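Local coordinates for putative cytochrome P450 hydroxylase (Chondromyces apiculatus DSM 436, PDB 6GMF), which binds heme b through an axial thiolate and probably acts as a cytochrome P450 monooxygenase, with terpenes among its substrates, at residues 35-40 with 303-308; 286-291 with 299-304. All blocks are in the same frame, centred on the assembly; numbering follows the deposited sequence.

Contact 1: 35-40 with 303-308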
ATOM      1  N   GLN A  35      -7.757  15.304  15.855  1.00 31.68           N
ATOM      2  CA  GLN A  35      -6.515  15.497  15.106  1.00 30.12           C
ATOM      3  C   GLN A  35      -6.494  16.876  14.432  1.00 29.73           C
ATOM      4  O   GLN A  35      -5.443  17.451  14.245  1.00 32.80           O
ATOM      5  CB  GLN A  35      -6.370  14.433  14.008  1.00 30.29           C
ATOM      6  CG  GLN A  35      -6.239  13.009  14.534  1.00 31.65           C
ATOM      7  CD  GLN A  35      -7.552  12.302  14.787  1.00 30.42           C
ATOM      8  OE1 GLN A  35      -8.643  12.866  14.677  1.00 32.82           O
ATOM      9  NE2 GLN A  35      -7.460  11.052  15.188  1.00 36.52           N
ATOM     10  N   GLY A  36      -7.662  17.344  13.988  1.00 29.98           N
ATOM     11  CA  GLY A  36      -7.797  18.622  13.331  1.00 30.40           C
ATOM     12  C   GLY A  36      -7.369  18.570  11.875  1.00 28.88           C
ATOM     13  O   GLY A  36      -7.102  19.588  11.261  1.00 31.98           O
ATOM     14  N   PHE A  37      -7.282  17.357  11.323  1.00 27.54           N
ATOM     15  CA  PHE A  37      -6.806  17.201   9.963  1.00 25.87           C
ATOM     16  C   PHE A  37      -7.976  17.497   9.021  1.00 23.29           C
ATOM     17  O   PHE A  37      -9.130  17.195   9.345  1.00 25.54           O
ATOM     18  CB  PHE A  37      -6.312  15.779   9.720  1.00 24.49           C
ATOM     19  CG  PHE A  37      -5.156  15.328  10.567  1.00 23.69           C
ATOM     20  CD1 PHE A  37      -4.309  16.241  11.196  1.00 24.53           C
ATOM     21  CD2 PHE A  37      -4.882  13.981  10.679  1.00 25.97           C
ATOM     22  CE1 PHE A  37      -3.228  15.784  11.937  1.00 27.45           C
ATOM     23  CE2 PHE A  37      -3.793  13.534  11.407  1.00 27.26           C
ATOM     24  CZ  PHE A  37      -2.970  14.440  12.027  1.00 26.84           C
ATOM     25  N   MET A  38      -7.684  18.100   7.880  1.00 22.12           N
ATOM     26  CA  MET A  38      -8.723  18.422   6.933  1.00 23.16           C
ATOM     27  C   MET A  38      -8.809  17.285   5.901  1.00 26.18           C
ATOM     28  O   MET A  38      -7.803  16.805   5.427  1.00 35.48           O
ATOM     29  CB  MET A  38      -8.461  19.748   6.219  1.00 26.59           C
ATOM     30  CG  MET A  38      -8.151  20.903   7.159  1.00 30.24           C
ATOM     31  SD  MET A  38      -9.524  21.223   8.259  1.00 36.36           S
ATOM     32  CE  MET A  38     -10.496  22.353   7.277  1.00 39.26           C
ATOM     33  N   ALA A  39     -10.016  16.822   5.594  1.00 24.06           N
ATOM     34  CA  ALA A  39     -10.202  15.708   4.659  1.00 21.87           C
ATOM     35  C   ALA A  39     -10.893  16.204   3.397  1.00 22.12           C
ATOM     36  O   ALA A  39     -11.856  16.926   3.457  1.00 21.65           O
ATOM     37  CB  ALA A  39     -11.017  14.641   5.304  1.00 22.60           C
ATOM     38  N   VAL A  40     -10.429  15.722   2.239  1.00 18.78           N
ATOM     39  CA  VAL A  40     -10.973  16.113   0.961  1.00 18.98           C
ATOM     40  C   VAL A  40     -11.506  14.851   0.283  1.00 18.37           C
ATOM     41  O   VAL A  40     -10.755  13.947   0.117  1.00 18.38           O
ATOM     42  CB  VAL A  40      -9.888  16.790   0.114  1.00 18.01           C
ATOM     43  CG1 VAL A  40     -10.364  17.139  -1.281  1.00 18.87           C
ATOM     44  CG2 VAL A  40      -9.382  18.023   0.839  1.00 20.45           C
ATOM     45  N   VAL A 303      -2.769  20.118   8.156  1.00 20.69           N
ATOM     46  CA  VAL A 303      -2.626  18.760   7.594  1.00 21.98           C
ATOM     47  C   VAL A 303      -3.904  18.407   6.833  1.00 18.68           C
ATOM     48  O   VAL A 303      -5.017  18.600   7.343  1.00 19.98           O
ATOM     49  CB  VAL A 303      -2.322  17.743   8.695  1.00 21.96           C
ATOM     50  CG1 VAL A 303      -2.319  16.316   8.142  1.00 22.91           C
ATOM     51  CG2 VAL A 303      -0.997  18.093   9.360  1.00 25.77           C
ATOM     52  N   VAL A 304      -3.730  17.858   5.623  1.00 19.83           N
ATOM     53  CA  VAL A 304      -4.803  17.616   4.722  1.00 20.77           C
ATOM     54  C   VAL A 304      -4.707  16.158   4.292  1.00 18.14           C
ATOM     55  O   VAL A 304      -3.623  15.734   3.967  1.00 19.13           O
ATOM     56  CB  VAL A 304      -4.708  18.523   3.486  1.00 20.48           C
ATOM     57  CG1 VAL A 304      -5.757  18.161   2.454  1.00 24.48           C
ATOM     58  CG2 VAL A 304      -4.805  19.994   3.883  1.00 21.24           C
ATOM     59  N   LEU A 305      -5.834  15.449   4.368  1.00 17.42           N
ATOM     60  CA  LEU A 305      -5.939  14.050   3.958  1.00 17.13           C
ATOM     61  C   LEU A 305      -6.760  13.967   2.684  1.00 17.23           C
ATOM     62  O   LEU A 305      -7.992  13.995   2.723  1.00 19.76           O
ATOM     63  CB  LEU A 305      -6.623  13.225   5.055  1.00 16.79           C
ATOM     64  CG  LEU A 305      -6.033  13.295   6.467  1.00 18.94           C
ATOM     65  CD1 LEU A 305      -6.824  12.354   7.345  1.00 20.17           C
ATOM     66  CD2 LEU A 305      -4.597  12.907   6.460  1.00 18.09           C
ATOM     67  N   PRO A 306      -6.097  13.833   1.521  1.00 18.11           N
ATOM     68  CA  PRO A 306      -6.799  13.494   0.296  1.00 18.32           C
ATOM     69  C   PRO A 306      -7.320  12.055   0.431  1.00 16.32           C
ATOM     70  O   PRO A 306      -6.524  11.121   0.666  1.00 16.91           O
ATOM     71  CB  PRO A 306      -5.744  13.627  -0.800  1.00 18.75           C
ATOM     72  CG  PRO A 306      -4.588  14.333  -0.162  1.00 19.94           C
ATOM     73  CD  PRO A 306      -4.651  14.011   1.316  1.00 18.61           C
ATOM     74  N   LEU A 307      -8.642  11.896   0.385  1.00 16.23           N
ATOM     75  CA  LEU A 307      -9.276  10.620   0.688  1.00 16.18           C
ATOM     76  C   LEU A 307      -9.360   9.843  -0.622  1.00 15.96           C
ATOM     77  O   LEU A 307     -10.342   9.992  -1.347  1.00 16.35           O
ATOM     78  CB  LEU A 307     -10.674  10.850   1.250  1.00 17.02           C
ATOM     79  CG  LEU A 307     -10.728  11.661   2.558  1.00 16.63           C
ATOM     80  CD1 LEU A 307     -12.175  11.880   2.982  1.00 18.33           C
ATOM     81  CD2 LEU A 307      -9.977  10.979   3.666  1.00 19.95           C
ATOM     82  N   LEU A 308      -8.275   9.141  -0.943  1.00 14.51           N
ATOM     83  CA  LEU A 308      -8.225   8.328  -2.176  1.00 14.91           C
ATOM     84  C   LEU A 308      -9.460   7.411  -2.266  1.00 15.50           C
ATOM     85  O   LEU A 308     -10.018   7.234  -3.383  1.00 15.97           O
ATOM     86  CB  LEU A 308      -6.951   7.486  -2.173  1.00 14.16           C
ATOM     87  CG  LEU A 308      -5.650   8.263  -2.036  1.00 14.11           C
ATOM     88  CD1 LEU A 308      -4.510   7.295  -2.131  1.00 15.53           C
ATOM     89  CD2 LEU A 308      -5.532   9.357  -3.057  1.00 15.92           C
TER
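M38 and V304 pair as neighbours in parallel strands, 38-40 and 303-306, whose axes come within 4.5 Å at 25° to each other, and four backbone hydrogen bonds run from M38 N to V303 O at one end to L307 N and V40 O at the other. The N-H groups of L305 and L307 donate to 35-40, so proline at 306 interrupts none of the four; L307 N takes V40 O at 3.0 Å. F37, just ahead of the strand and part of a G1 beta bulge with G36, carries the aromatic contact. With CG anti to the carbonyl carbon (chi1 -61°), the ring lies alongside V303. V303 CG1 sits over one ring face, 3.9 Å from the centroid, in a CH-pi contact, while F37 CD1 reaches V303 CB at 3.5 Å. The F37 CB meets L305 CG at 4.1 Å. With an alanine here the ring is gone, which would probably strip V303 CB and CG1 of their aromatic partner and open a gap beside them. On the M38 side of the sheet the branched V40 and V304 meet through CG2 and CG1, 4.0 Å apart. On the other face A39 is small enough for L307 to come across, CD1 to A39 CB at 3.8 Å, and helix 16-26 packs on L307 through F20 and L23. P306 rests on helix 43-51, and L308, which touches the heme, opens the next helix. Such a parallel pair, joining an N-terminal strand to one from far along the chain, belongs to the mixed beta sheet of the cytochrome P450 fold.

Contact 2: 286-291 with 299-304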
ATOM      1  N   GLN A 286       0.434  18.800   3.691  1.00 18.61           N
ATOM      2  CA  GLN A 286       0.356  19.999   4.547  1.00 18.42           C
ATOM      3  C   GLN A 286       0.323  21.233   3.657  1.00 18.31           C
ATOM      4  O   GLN A 286       1.114  21.333   2.679  1.00 18.78           O
ATOM      5  CB  GLN A 286       1.546  20.067   5.496  1.00 22.20           C
ATOM      6  CG  GLN A 286       1.439  21.244   6.459  1.00 23.31           C
ATOM      7  CD  GLN A 286       2.598  21.340   7.427  1.00 29.01           C
ATOM      8  OE1 GLN A 286       3.755  21.164   7.066  1.00 31.69           O
ATOM      9  NE2 GLN A 286       2.284  21.727   8.652  1.00 35.19           N
ATOM     10  N   THR A 287      -0.611  22.139   3.956  1.00 19.12           N
ATOM     11  CA  THR A 287      -0.664  23.351   3.156  1.00 21.06           C
ATOM     12  C   THR A 287       0.456  24.290   3.570  1.00 22.14           C
ATOM     13  O   THR A 287       0.779  24.418   4.724  1.00 23.26           O
ATOM     14  CB  THR A 287      -2.010  24.064   3.255  1.00 23.51           C
ATOM     15  OG1 THR A 287      -2.261  24.328   4.634  1.00 24.92           O
ATOM     16  CG2 THR A 287      -3.132  23.213   2.716  1.00 24.22           C
ATOM     17  N   MET A 288       1.025  24.920   2.550  1.00 27.02           N
ATOM     18  CA  MET A 288       2.106  25.844   2.708  1.00 32.65           C
ATOM     19  C   MET A 288       1.579  27.286   2.766  1.00 35.09           C
ATOM     20  O   MET A 288       2.236  28.139   3.341  1.00 41.44           O
ATOM     21  CB  MET A 288       3.115  25.644   1.573  1.00 36.05           C
ATOM     22  CG  MET A 288       3.836  24.293   1.631  1.00 40.59           C
ATOM     23  SD  MET A 288       4.896  24.069   3.093  1.00 53.52           S
ATOM     24  CE  MET A 288       3.773  23.374   4.303  1.00 53.04           C
ATOM     25  N   THR A 289       0.369  27.522   2.242  1.00 31.59           N
ATOM     26  CA  THR A 289      -0.311  28.827   2.195  1.00 34.73           C
ATOM     27  C   THR A 289      -1.799  28.598   2.464  1.00 32.93           C
ATOM     28  O   THR A 289      -2.260  27.451   2.513  1.00 29.91           O
ATOM     29  CB  THR A 289      -0.093  29.543   0.849  1.00 38.15           C
ATOM     30  OG1 THR A 289      -0.467  28.709  -0.257  1.00 35.08           O
ATOM     31  CG2 THR A 289       1.340  29.994   0.679  1.00 42.13           C
ATOM     32  N   ASP A 290      -2.549  29.689   2.652  1.00 30.99           N
ATOM     33  CA  ASP A 290      -3.982  29.624   2.616  1.00 34.96           C
ATOM     34  C   ASP A 290      -4.363  29.167   1.210  1.00 33.88           C
ATOM     35  O   ASP A 290      -3.830  29.678   0.216  1.00 36.15           O
ATOM     36  CB  ASP A 290      -4.625  30.965   2.995  1.00 39.15           C
ATOM     37  CG  ASP A 290      -4.758  31.165   4.496  1.00 39.80           C
ATOM     38  OD1 ASP A 290      -3.888  30.691   5.215  1.00 34.93           O
ATOM     39  OD2 ASP A 290      -5.745  31.779   4.930  1.00 49.37           O
ATOM     40  N   VAL A 291      -5.222  28.148   1.138  1.00 33.25           N
ATOM     41  CA  VAL A 291      -5.625  27.613  -0.159  1.00 33.00           C
ATOM     42  C   VAL A 291      -7.150  27.482  -0.153  1.00 31.76           C
ATOM     43  O   VAL A 291      -7.798  27.612   0.886  1.00 34.07           O
ATOM     44  CB  VAL A 291      -4.926  26.284  -0.509  1.00 31.83           C
ATOM     45  CG1 VAL A 291      -3.422  26.439  -0.684  1.00 31.05           C
ATOM     46  CG2 VAL A 291      -5.250  25.205   0.498  1.00 31.85           C
ATOM     47  N   PRO A 299      -6.651  26.817   5.899  1.00 30.09           N
ATOM     48  CA  PRO A 299      -5.577  27.693   6.350  1.00 32.03           C
ATOM     49  C   PRO A 299      -4.199  27.080   6.070  1.00 30.56           C
ATOM     50  O   PRO A 299      -4.040  25.849   5.987  1.00 27.76           O
ATOM     51  CB  PRO A 299      -5.759  27.813   7.865  1.00 30.92           C
ATOM     52  CG  PRO A 299      -7.068  27.137   8.192  1.00 33.37           C
ATOM     53  CD  PRO A 299      -7.398  26.234   7.017  1.00 31.91           C
ATOM     54  N   ALA A 300      -3.220  27.966   5.922  1.00 29.22           N
ATOM     55  CA  ALA A 300      -1.805  27.632   5.915  1.00 27.89           C
ATOM     56  C   ALA A 300      -1.490  26.688   7.080  1.00 26.49           C
ATOM     57  O   ALA A 300      -2.074  26.800   8.130  1.00 25.88           O
ATOM     58  CB  ALA A 300      -0.987  28.902   6.044  1.00 29.08           C
ATOM     59  N   ARG A 301      -0.599  25.726   6.818  1.00 23.42           N
ATOM     60  CA  ARG A 301      -0.046  24.801   7.745  1.00 25.33           C
ATOM     61  C   ARG A 301      -1.043  23.766   8.244  1.00 25.60           C
ATOM     62  O   ARG A 301      -0.718  23.042   9.184  1.00 29.56           O
ATOM     63  CB  ARG A 301       0.601  25.560   8.904  1.00 27.72           C
ATOM     64  CG  ARG A 301       1.754  26.426   8.421  1.00 29.30           C
ATOM     65  CD  ARG A 301       2.970  25.582   8.085  1.00 31.62           C
ATOM     66  NE  ARG A 301       3.901  26.266   7.215  1.00 34.31           N
ATOM     67  CZ  ARG A 301       5.163  25.922   7.065  1.00 31.87           C
ATOM     68  NH1 ARG A 301       5.593  24.790   7.594  1.00 34.45           N
ATOM     69  NH2 ARG A 301       5.977  26.718   6.400  1.00 37.50           N
ATOM     70  N   SER A 302      -2.170  23.576   7.555  1.00 23.36           N
ATOM     71  CA  SER A 302      -3.097  22.519   7.920  1.00 24.20           C
ATOM     72  C   SER A 302      -2.589  21.182   7.377  1.00 21.12           C
ATOM     73  O   SER A 302      -2.040  21.156   6.279  1.00 21.60           O
ATOM     74  CB  SER A 302      -4.452  22.784   7.364  1.00 26.95           C
ATOM     75  OG  SER A 302      -4.984  23.975   7.905  1.00 28.74           O
ATOM     76  N   VAL A 303      -2.769  20.118   8.156  1.00 20.69           N
ATOM     77  CA  VAL A 303      -2.626  18.760   7.594  1.00 21.98           C
ATOM     78  C   VAL A 303      -3.904  18.407   6.833  1.00 18.68           C
ATOM     79  O   VAL A 303      -5.017  18.600   7.343  1.00 19.98           O
ATOM     80  CB  VAL A 303      -2.322  17.743   8.695  1.00 21.96           C
ATOM     81  CG1 VAL A 303      -2.319  16.316   8.142  1.00 22.91           C
ATOM     82  CG2 VAL A 303      -0.997  18.093   9.360  1.00 25.77           C
ATOM     83  N   VAL A 304      -3.730  17.858   5.623  1.00 19.83           N
ATOM     84  CA  VAL A 304      -4.803  17.616   4.722  1.00 20.77           C
ATOM     85  C   VAL A 304      -4.707  16.158   4.292  1.00 18.14           C
ATOM     86  O   VAL A 304      -3.623  15.734   3.967  1.00 19.13           O
ATOM     87  CB  VAL A 304      -4.708  18.523   3.486  1.00 20.48           C
ATOM     88  CG1 VAL A 304      -5.757  18.161   2.454  1.00 24.48           C
ATOM     89  CG2 VAL A 304      -4.805  19.994   3.883  1.00 21.24           C
TER
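T287 holds the type II beta turn P299-S302 where strand 285-287 runs antiparallel to strand 303-306 in the mixed sheet of the P450 fold. Its hydroxyl gives its proton to P299 O at 2.7 Å and accepts S302 N at 3.0 Å, so one small side chain ties together both ends of the turn. Threonine suits the place because OG1 stands between the backbone N and carbonyl carbon (chi1 56°), facing the turn, while CG2 is left to pack on V304 CG2. The T287 backbone adds two bonds: N donates to S302 O, and O accepts R301 N. R301 takes the positive phi expected at the third position of a type II turn.

Beyond this centre, Q286 pairs with V303 as a non-hydrogen-bonded antiparallel pair. Its CG is anti to the backbone N (chi1 -176°) and the chain runs on extended, bringing NE2 to R301 O in a weak bond of 3.3 Å. The Q286 amide and R301 guanidinium planes stand 74° apart, and the flexible M288 bends until CE lies over one guanidinium face, 4.0 Å from R301 CZ.

At the exposed end D290 suits its place as an acceptor for the turn: its OD1 receives A300 N at 2.9 Å, while its OD2 makes a long, weak ion pair with R297. F56 of strand 56-57 and I298 of strand 296-298 both touch T287 and V304, and R59 touches both Q286 and M288. P299 O has a second donor besides the threonine hydroxyl, for S302 OG approaches it from above the carbonyl plane at 2.8 Å.

The centres of contacts 1 and 2 lie about 11 Å apart, joined by strand 303-306, which borders strand 38-40 in contact 1 and strand 285-287 in contact 2; V303 and V304 serve both. M38 CG packs against S302 CB at 4.2 Å. Along the chain the order is 35-40, then 286-291, then 299-308: the hairpin of strands 291-293 and 296-298 links the segments of contact 2, whereas 262 residues, just over half helical, separate those of contact 1. The sheet thus draws the N-terminal part of the chain to a late one. Beyond strand 303-306 L308, opening helix 308-312, touches the heme, and P306 lies beside the heme-binding R285, while contact 2 lies nearer the protein surface.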